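Local coordinates for uncharacterized protein VP1736 (Vibrio parahaemolyticus, PDB 3LXQ) that is of unknown function but carries a sulfatase-family domain of the alkaline phosphatase clan, at residues Gly143-Pro148 / Asn342-Pro347; Pro361-Asp366 / Arg377-Tyr382. One frame throughout, in Å; residues are numbered along the deposited sequence.

In the fold
Coming from the N terminus, the chain passes several helices and strands before helix 133-141 and the loop that holds Gly143-Pro148. Contact 1 closes when Asn342-Pro347 comes back against this loop, 194 residues later, in the 3-10 turn leading into helix 346-353. Contact 2 follows in series and closes a much shorter loop, with 10 residues between Pro361-Asp366 and strand 377-382. Neither loop encloses or crosses the other. The two contacts still touch in space, with centres about 5 Å apart. Asp345 of contact 1 forms a salt bridge with Arg377 of contact 2. Together they tie the mixed sheet and its helices to the edge strand of the C-terminal antiparallel sheet.

Contact 1. Residues Gly143-Pro148 / Asn342-Pro347; sequences GFPPSP and NNIDMP
Ile344 packs its side chain against the backbone of Gly143 and Phe144. This van der Waals contact is the main part of the interface. Ile344 CB rests on Gly143 O at 3.3 Å. With chi1 at 64°, CG1 sits between the backbone N and the carbonyl carbon, while CG2 stands beside the N. CG2 lies close to both successive carbonyl oxygens, 3.4 Å from Phe144 O and 3.5 Å from Gly143 O. CD1 continues toward the ring of Pro145, whose CG is 4.5 Å away. Farther along, Pro347 CG meets Gly143 CA at 4.0 Å. The backbones come close here: Gly143 CA is 4.2 Å from Ile344 CA, and Gly143, with a positive phi of 77°, has no side chain to stand between them.

No direct hydrogen bond joins the segments. A water bridges them instead, donating to Gly143 O and to Ile344 O, each 2.8 Å from the water oxygen.

Within Asn342-Pro347, Asn342 N donates to Asp345 OD2 at 2.8 Å. The bond is nearly straight, but it meets the carboxylate from above its plane. Asp345 OD1 takes a salt bridge from Arg377 NH2 and a hydrogen bond from Arg365 N.

Helix 133-141 also covers Ile344, through Ala139. The whole is buried packing inside the sulfatase-family domain, joining the loop after helix 133-141 to the 3-10 turn that leads into helix 346-353.

Contact 2. Residues Pro361-Asp366 / Arg377-Tyr382; sequences PMIGRD and RAMMQY
Arg365 and Arg377 lay their guanidinium groups flat on one another. This is an offset arginine-arginine stack between a loop and the edge strand of a five-stranded antiparallel sheet. The centres are 3.9 Å apart and the planes are turned by 18°. Arg365 CA and Arg377 CA are 10.1 Å apart, so the long side chains span the gap. Both chains bend at chi2 (76° in Arg365, 89° in Arg377), and the bends help to turn the groups toward one another. The overlap is shifted: Arg365 CD sits over one face of Arg377, 3.3 Å from Arg377 NH2. Arg377 CG lies over the same face of Arg365 as Arg377 CZ does, 3.6 Å from Arg365 NH1.

Surrounding acceptors probably offset the two like charges. Asp345 is the salt-bridge partner of Arg377. Arg365 donates to Asp375 O, Ser60 O and Ser61 O.

Away from the stack the contact is looser, though still buried. It rests on a single pair: Ile363 CD1 meets Met379 CE at 4.0 Å, the two side chains crossing at about a right angle. Asn431 of helix 422-441 touches both.

No direct hydrogen bond links the segments. A water links them next to the stack. It lies at the edge of the Arg377 guanidinium, in its plane, accepts from Arg377 NH2 at 3.0 Å and donates to Ile363 O at 2.7 Å.

Contact 1. Residues Gly143-Pro148 / Asn342-Pro347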
ATOM      1  N   GLY A 143      -4.926  -5.834   2.197  1.00 25.22           N
ATOM      2  CA  GLY A 143      -4.592  -6.515   0.942  1.00 23.92           C
ATOM      3  C   GLY A 143      -5.790  -6.660   0.036  1.00 23.75           C
ATOM      4  O   GLY A 143      -5.703  -7.312  -1.005  1.00 23.88           O
ATOM      5  N   PHE A 144      -6.900  -6.022   0.426  1.00 23.78           N
ATOM      6  CA  PHE A 144      -8.180  -6.148  -0.251  1.00 23.97           C
ATOM      7  C   PHE A 144      -8.103  -5.343  -1.526  1.00 22.94           C
ATOM      8  O   PHE A 144      -7.635  -4.205  -1.501  1.00 23.02           O
ATOM      9  CB  PHE A 144      -9.293  -5.599   0.652  1.00 25.31           C
ATOM     10  CG  PHE A 144     -10.705  -5.978   0.230  1.00 26.56           C
ATOM     11  CD1 PHE A 144     -11.086  -7.311   0.089  1.00 27.62           C
ATOM     12  CD2 PHE A 144     -11.665  -4.990   0.045  1.00 26.76           C
ATOM     13  CE1 PHE A 144     -12.382  -7.652  -0.279  1.00 29.00           C
ATOM     14  CE2 PHE A 144     -12.975  -5.319  -0.311  1.00 27.85           C
ATOM     15  CZ  PHE A 144     -13.338  -6.650  -0.473  1.00 29.29           C
ATOM     16  N   PRO A 145      -8.536  -5.934  -2.647  1.00 23.31           N
ATOM     17  CA  PRO A 145      -8.524  -5.246  -3.936  1.00 22.95           C
ATOM     18  C   PRO A 145      -9.596  -4.165  -3.985  1.00 23.77           C
ATOM     19  O   PRO A 145     -10.385  -4.039  -3.051  1.00 24.82           O
ATOM     20  CB  PRO A 145      -8.842  -6.362  -4.956  1.00 23.65           C
ATOM     21  CG  PRO A 145      -8.764  -7.631  -4.211  1.00 24.30           C
ATOM     22  CD  PRO A 145      -9.026  -7.317  -2.783  1.00 23.89           C
ATOM     23  N   PRO A 146      -9.599  -3.364  -5.053  1.00 25.15           N
ATOM     24  CA  PRO A 146     -10.452  -2.180  -5.176  1.00 26.18           C
ATOM     25  C   PRO A 146     -11.848  -2.463  -5.739  1.00 27.79           C
ATOM     26  O   PRO A 146     -12.088  -3.514  -6.339  1.00 29.19           O
ATOM     27  CB  PRO A 146      -9.660  -1.277  -6.137  1.00 25.98           C
ATOM     28  CG  PRO A 146      -8.878  -2.248  -6.997  1.00 25.23           C
ATOM     29  CD  PRO A 146      -8.633  -3.488  -6.152  1.00 25.26           C
ATOM     30  N   SER A 147     -12.765  -1.523  -5.527  1.00 29.18           N
ATOM     31  CA  SER A 147     -14.093  -1.573  -6.127  1.00 30.56           C
ATOM     32  C   SER A 147     -14.406  -0.174  -6.616  1.00 31.40           C
ATOM     33  O   SER A 147     -13.607   0.739  -6.383  1.00 30.59           O
ATOM     34  CB  SER A 147     -15.147  -2.068  -5.110  1.00 31.88           C
ATOM     35  OG  SER A 147     -15.432  -1.104  -4.106  1.00 32.80           O
ATOM     36  N   PRO A 148     -15.547   0.007  -7.316  1.00 33.39           N
ATOM     37  CA  PRO A 148     -16.027   1.355  -7.660  1.00 34.69           C
ATOM     38  C   PRO A 148     -16.518   2.104  -6.433  1.00 35.20           C
ATOM     39  O   PRO A 148     -16.801   3.293  -6.521  1.00 36.49           O
ATOM     40  CB  PRO A 148     -17.217   1.080  -8.588  1.00 37.36           C
ATOM     41  CG  PRO A 148     -16.999  -0.270  -9.087  1.00 36.95           C
ATOM     42  CD  PRO A 148     -16.340  -1.027  -7.990  1.00 34.73           C
ATOM     43  N   ASN A 342       1.216  -4.706  -7.122  1.00 29.27           N
ATOM     44  CA  ASN A 342       0.309  -3.765  -6.477  1.00 27.53           C
ATOM     45  C   ASN A 342       0.718  -3.633  -5.029  1.00 27.48           C
ATOM     46  O   ASN A 342       1.362  -4.521  -4.485  1.00 28.08           O
ATOM     47  CB  ASN A 342      -1.118  -4.296  -6.491  1.00 26.57           C
ATOM     48  CG  ASN A 342      -1.936  -3.813  -7.676  1.00 28.34           C
ATOM     49  OD1 ASN A 342      -2.692  -4.595  -8.259  1.00 28.76           O
ATOM     50  ND2 ASN A 342      -1.844  -2.523  -7.998  1.00 27.10           N
ATOM     51  N   ASN A 343       0.319  -2.540  -4.394  1.00 27.20           N
ATOM     52  CA  ASN A 343       0.487  -2.424  -2.947  1.00 27.53           C
ATOM     53  C   ASN A 343      -0.259  -3.494  -2.123  1.00 27.30           C
ATOM     54  O   ASN A 343       0.145  -3.795  -1.006  1.00 27.90           O
ATOM     55  CB  ASN A 343       0.179  -0.998  -2.445  1.00 27.37           C
ATOM     56  CG  ASN A 343      -1.150  -0.448  -2.933  1.00 26.48           C
ATOM     57  OD1 ASN A 343      -1.900  -1.093  -3.678  1.00 25.94           O
ATOM     58  ND2 ASN A 343      -1.452   0.776  -2.501  1.00 27.42           N
ATOM     59  N   ILE A 344      -1.327  -4.080  -2.677  1.00 26.54           N
ATOM     60  CA  ILE A 344      -1.978  -5.235  -2.030  1.00 26.39           C
ATOM     61  C   ILE A 344      -1.095  -6.512  -1.995  1.00 27.10           C
ATOM     62  O   ILE A 344      -1.408  -7.461  -1.261  1.00 27.67           O
ATOM     63  CB  ILE A 344      -3.363  -5.576  -2.641  1.00 26.02           C
ATOM     64  CG1 ILE A 344      -3.229  -6.016  -4.099  1.00 25.35           C
ATOM     65  CG2 ILE A 344      -4.346  -4.401  -2.514  1.00 25.69           C
ATOM     66  CD1 ILE A 344      -4.401  -6.806  -4.594  1.00 25.03           C
ATOM     67  N   ASP A 345       0.002  -6.527  -2.752  1.00 27.67           N
ATOM     68  CA  ASP A 345       0.989  -7.619  -2.669  1.00 28.60           C
ATOM     69  C   ASP A 345       1.951  -7.412  -1.504  1.00 29.64           C
ATOM     70  O   ASP A 345       2.684  -8.328  -1.113  1.00 30.59           O
ATOM     71  CB  ASP A 345       1.797  -7.753  -3.971  1.00 28.99           C
ATOM     72  CG  ASP A 345       0.915  -7.960  -5.197  1.00 28.18           C
ATOM     73  OD1 ASP A 345      -0.099  -8.659  -5.080  1.00 27.57           O
ATOM     74  OD2 ASP A 345       1.240  -7.426  -6.282  1.00 28.26           O
HETATM   75  N   MSE A 346       1.949  -6.211  -0.944  1.00 29.83           N
HETATM   76  CA  MSE A 346       2.885  -5.920   0.117  1.00 31.58           C
HETATM   77  C   MSE A 346       2.577  -6.673   1.423  1.00 32.02           C
HETATM   78  O   MSE A 346       3.484  -7.272   1.991  1.00 33.39           O
HETATM   79  CB  MSE A 346       3.071  -4.419   0.309  1.00 32.10           C
HETATM   80  CG  MSE A 346       3.724  -3.745  -0.889  1.00 33.37           C
HETATM   81 SE   MSE A 346       5.577  -4.339  -1.204  1.00 43.96          SE
HETATM   82  CE  MSE A 346       5.258  -5.823  -2.467  1.00 37.75           C
ATOM     83  N   PRO A 347       1.301  -6.702   1.863  1.00 31.08           N
ATOM     84  CA  PRO A 347       1.120  -7.420   3.133  1.00 31.98           C
ATOM     85  C   PRO A 347       1.517  -8.900   3.098  1.00 32.14           C
ATOM     86  O   PRO A 347       2.165  -9.326   4.036  1.00 33.34           O
ATOM     87  CB  PRO A 347      -0.366  -7.257   3.466  1.00 30.76           C
ATOM     88  CG  PRO A 347      -0.909  -6.269   2.506  1.00 29.63           C
ATOM     89  CD  PRO A 347       0.111  -5.919   1.477  1.00 29.86           C
TER
HETATM   90  O   HOH W   1      -3.630  -9.153  -0.831  1.00 29.93           O

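Contact 2. Residues Pro361-Asp366 / Arg377-Tyr382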
ATOM      1  N   PRO A 361      -7.373 -14.794   3.540  1.00 37.96           N
ATOM      2  CA  PRO A 361      -8.051 -14.721   2.255  1.00 36.70           C
ATOM      3  C   PRO A 361      -7.381 -13.774   1.252  1.00 34.03           C
ATOM      4  O   PRO A 361      -7.929 -13.551   0.180  1.00 33.73           O
ATOM      5  CB  PRO A 361      -9.445 -14.217   2.633  1.00 38.53           C
ATOM      6  CG  PRO A 361      -9.197 -13.349   3.807  1.00 39.80           C
ATOM      7  CD  PRO A 361      -8.096 -14.040   4.581  1.00 40.01           C
HETATM    8  N   MSE A 362      -6.209 -13.235   1.581  1.00 33.40           N
HETATM    9  CA  MSE A 362      -5.499 -12.308   0.681  1.00 31.71           C
HETATM   10  C   MSE A 362      -5.097 -12.963  -0.640  1.00 30.15           C
HETATM   11  O   MSE A 362      -4.526 -14.052  -0.653  1.00 29.96           O
HETATM   12  CB  MSE A 362      -4.253 -11.718   1.352  1.00 31.86           C
HETATM   13  CG  MSE A 362      -4.513 -10.976   2.647  1.00 35.82           C
HETATM   14 SE   MSE A 362      -2.966  -9.928   3.191  1.00 41.91          SE
HETATM   15  CE  MSE A 362      -1.867 -11.343   3.967  1.00 36.04           C
ATOM     16  N   ILE A 363      -5.388 -12.286  -1.748  1.00 28.76           N
ATOM     17  CA  ILE A 363      -5.037 -12.795  -3.059  1.00 27.89           C
ATOM     18  C   ILE A 363      -3.765 -12.135  -3.611  1.00 26.83           C
ATOM     19  O   ILE A 363      -3.281 -12.502  -4.683  1.00 26.98           O
ATOM     20  CB  ILE A 363      -6.206 -12.692  -4.063  1.00 28.02           C
ATOM     21  CG1 ILE A 363      -6.565 -11.225  -4.344  1.00 27.30           C
ATOM     22  CG2 ILE A 363      -7.404 -13.469  -3.538  1.00 28.83           C
ATOM     23  CD1 ILE A 363      -7.529 -11.036  -5.501  1.00 24.70           C
ATOM     24  N   GLY A 364      -3.219 -11.175  -2.864  1.00 26.98           N
ATOM     25  CA  GLY A 364      -1.934 -10.567  -3.204  1.00 25.48           C
ATOM     26  C   GLY A 364      -0.770 -11.545  -3.078  1.00 25.54           C
ATOM     27  O   GLY A 364      -0.827 -12.501  -2.303  1.00 25.97           O
ATOM     28  N   ARG A 365       0.295 -11.268  -3.823  1.00 24.83           N
ATOM     29  CA  ARG A 365       1.408 -12.193  -4.024  1.00 25.20           C
ATOM     30  C   ARG A 365       2.466 -12.027  -2.934  1.00 26.05           C
ATOM     31  O   ARG A 365       2.737 -10.910  -2.478  1.00 25.68           O
ATOM     32  CB  ARG A 365       2.054 -11.945  -5.385  1.00 24.70           C
ATOM     33  CG  ARG A 365       1.284 -12.483  -6.585  1.00 25.82           C
ATOM     34  CD  ARG A 365       0.056 -11.640  -6.972  1.00 24.43           C
ATOM     35  NE  ARG A 365      -0.562 -12.176  -8.190  1.00 23.86           N
ATOM     36  CZ  ARG A 365      -0.149 -11.895  -9.430  1.00 24.70           C
ATOM     37  NH1 ARG A 365       0.855 -11.046  -9.628  1.00 22.17           N
ATOM     38  NH2 ARG A 365      -0.754 -12.459 -10.482  1.00 26.04           N
ATOM     39  N   ASP A 366       3.031 -13.150  -2.509  1.00 26.34           N
ATOM     40  CA  ASP A 366       4.215 -13.159  -1.656  1.00 27.27           C
ATOM     41  C   ASP A 366       5.378 -13.055  -2.613  1.00 27.18           C
ATOM     42  O   ASP A 366       5.750 -14.024  -3.283  1.00 27.99           O
ATOM     43  CB  ASP A 366       4.281 -14.453  -0.851  1.00 27.45           C
ATOM     44  CG  ASP A 366       5.567 -14.591  -0.023  1.00 29.45           C
ATOM     45  OD1 ASP A 366       6.494 -13.756  -0.142  1.00 29.75           O
ATOM     46  OD2 ASP A 366       5.653 -15.567   0.762  1.00 29.11           O
ATOM     47  N   ARG A 377       1.318  -8.314 -12.735  1.00 26.38           N
ATOM     48  CA  ARG A 377       0.070  -7.560 -12.944  1.00 25.63           C
ATOM     49  C   ARG A 377      -0.113  -6.440 -11.933  1.00 25.38           C
ATOM     50  O   ARG A 377       0.458  -6.472 -10.827  1.00 24.64           O
ATOM     51  CB  ARG A 377      -1.169  -8.478 -12.936  1.00 25.55           C
ATOM     52  CG  ARG A 377      -1.513  -9.114 -11.567  1.00 23.87           C
ATOM     53  CD  ARG A 377      -2.455  -8.217 -10.722  1.00 25.43           C
ATOM     54  NE  ARG A 377      -2.631  -8.767  -9.372  1.00 24.15           N
ATOM     55  CZ  ARG A 377      -1.825  -8.537  -8.335  1.00 23.36           C
ATOM     56  NH1 ARG A 377      -0.770  -7.730  -8.456  1.00 21.86           N
ATOM     57  NH2 ARG A 377      -2.089  -9.109  -7.152  1.00 21.65           N
ATOM     58  N   ALA A 378      -0.933  -5.469 -12.326  1.00 24.94           N
ATOM     59  CA  ALA A 378      -1.382  -4.403 -11.442  1.00 25.66           C
ATOM     60  C   ALA A 378      -2.850  -4.107 -11.717  1.00 26.36           C
ATOM     61  O   ALA A 378      -3.260  -3.865 -12.883  1.00 26.81           O
ATOM     62  CB  ALA A 378      -0.537  -3.122 -11.652  1.00 26.03           C
HETATM   63  N   MSE A 379      -3.637  -4.136 -10.653  1.00 25.76           N
HETATM   64  CA  MSE A 379      -5.010  -3.659 -10.712  1.00 27.11           C
HETATM   65  C   MSE A 379      -5.037  -2.206 -10.288  1.00 27.32           C
HETATM   66  O   MSE A 379      -4.429  -1.843  -9.295  1.00 26.56           O
HETATM   67  CB  MSE A 379      -5.908  -4.462  -9.764  1.00 26.71           C
HETATM   68  CG  MSE A 379      -5.683  -5.956  -9.814  1.00 27.93           C
HETATM   69 SE   MSE A 379      -7.089  -6.740  -8.707  1.00 36.00          SE
HETATM   70  CE  MSE A 379      -6.090  -8.315  -8.028  1.00 32.41           C
HETATM   71  N   MSE A 380      -5.764  -1.376 -11.022  1.00 28.71           N
HETATM   72  CA  MSE A 380      -5.945  -0.001 -10.578  1.00 30.23           C
HETATM   73  C   MSE A 380      -7.332   0.573 -10.857  1.00 30.71           C
HETATM   74  O   MSE A 380      -7.932   0.341 -11.917  1.00 31.31           O
HETATM   75  CB  MSE A 380      -4.775   0.907 -10.999  1.00 31.39           C
HETATM   76  CG  MSE A 380      -4.461   0.939 -12.453  1.00 36.04           C
HETATM   77 SE   MSE A 380      -2.538   1.048 -12.868  1.00 42.10          SE
HETATM   78  CE  MSE A 380      -2.603  -0.444 -14.112  1.00 40.04           C
ATOM     79  N   GLN A 381      -7.859   1.262  -9.846  1.00 30.36           N
ATOM     80  CA  GLN A 381      -9.196   1.835  -9.899  1.00 31.02           C
ATOM     81  C   GLN A 381      -9.083   3.334  -9.922  1.00 31.64           C
ATOM     82  O   GLN A 381      -8.569   3.933  -8.975  1.00 31.23           O
ATOM     83  CB  GLN A 381     -10.009   1.419  -8.677  1.00 30.98           C
ATOM     84  CG  GLN A 381     -11.484   1.768  -8.757  1.00 32.22           C
ATOM     85  CD  GLN A 381     -12.305   0.694  -9.463  1.00 33.74           C
ATOM     86  OE1 GLN A 381     -12.097  -0.500  -9.241  1.00 32.31           O
ATOM     87  NE2 GLN A 381     -13.259   1.117 -10.302  1.00 33.72           N
ATOM     88  N   TYR A 382      -9.565   3.933 -11.009  1.00 32.76           N
ATOM     89  CA  TYR A 382      -9.645   5.371 -11.140  1.00 34.14           C
ATOM     90  C   TYR A 382     -11.123   5.768 -11.123  1.00 35.67           C
ATOM     91  O   TYR A 382     -11.795   5.751 -12.163  1.00 36.05           O
ATOM     92  CB  TYR A 382      -8.946   5.851 -12.426  1.00 34.86           C
ATOM     93  CG  TYR A 382      -8.972   7.353 -12.603  1.00 36.96           C
ATOM     94  CD1 TYR A 382      -8.162   8.177 -11.813  1.00 37.69           C
ATOM     95  CD2 TYR A 382      -9.802   7.957 -13.554  1.00 37.67           C
ATOM     96  CE1 TYR A 382      -8.179   9.548 -11.953  1.00 40.06           C
ATOM     97  CE2 TYR A 382      -9.828   9.337 -13.703  1.00 40.51           C
ATOM     98  CZ  TYR A 382      -9.011  10.124 -12.896  1.00 41.18           C
ATOM     99  OH  TYR A 382      -9.003  11.485 -13.016  1.00 42.78           O
TER
HETATM  100  O   HOH W   2      -4.048 -11.422  -7.044  1.00 26.92           O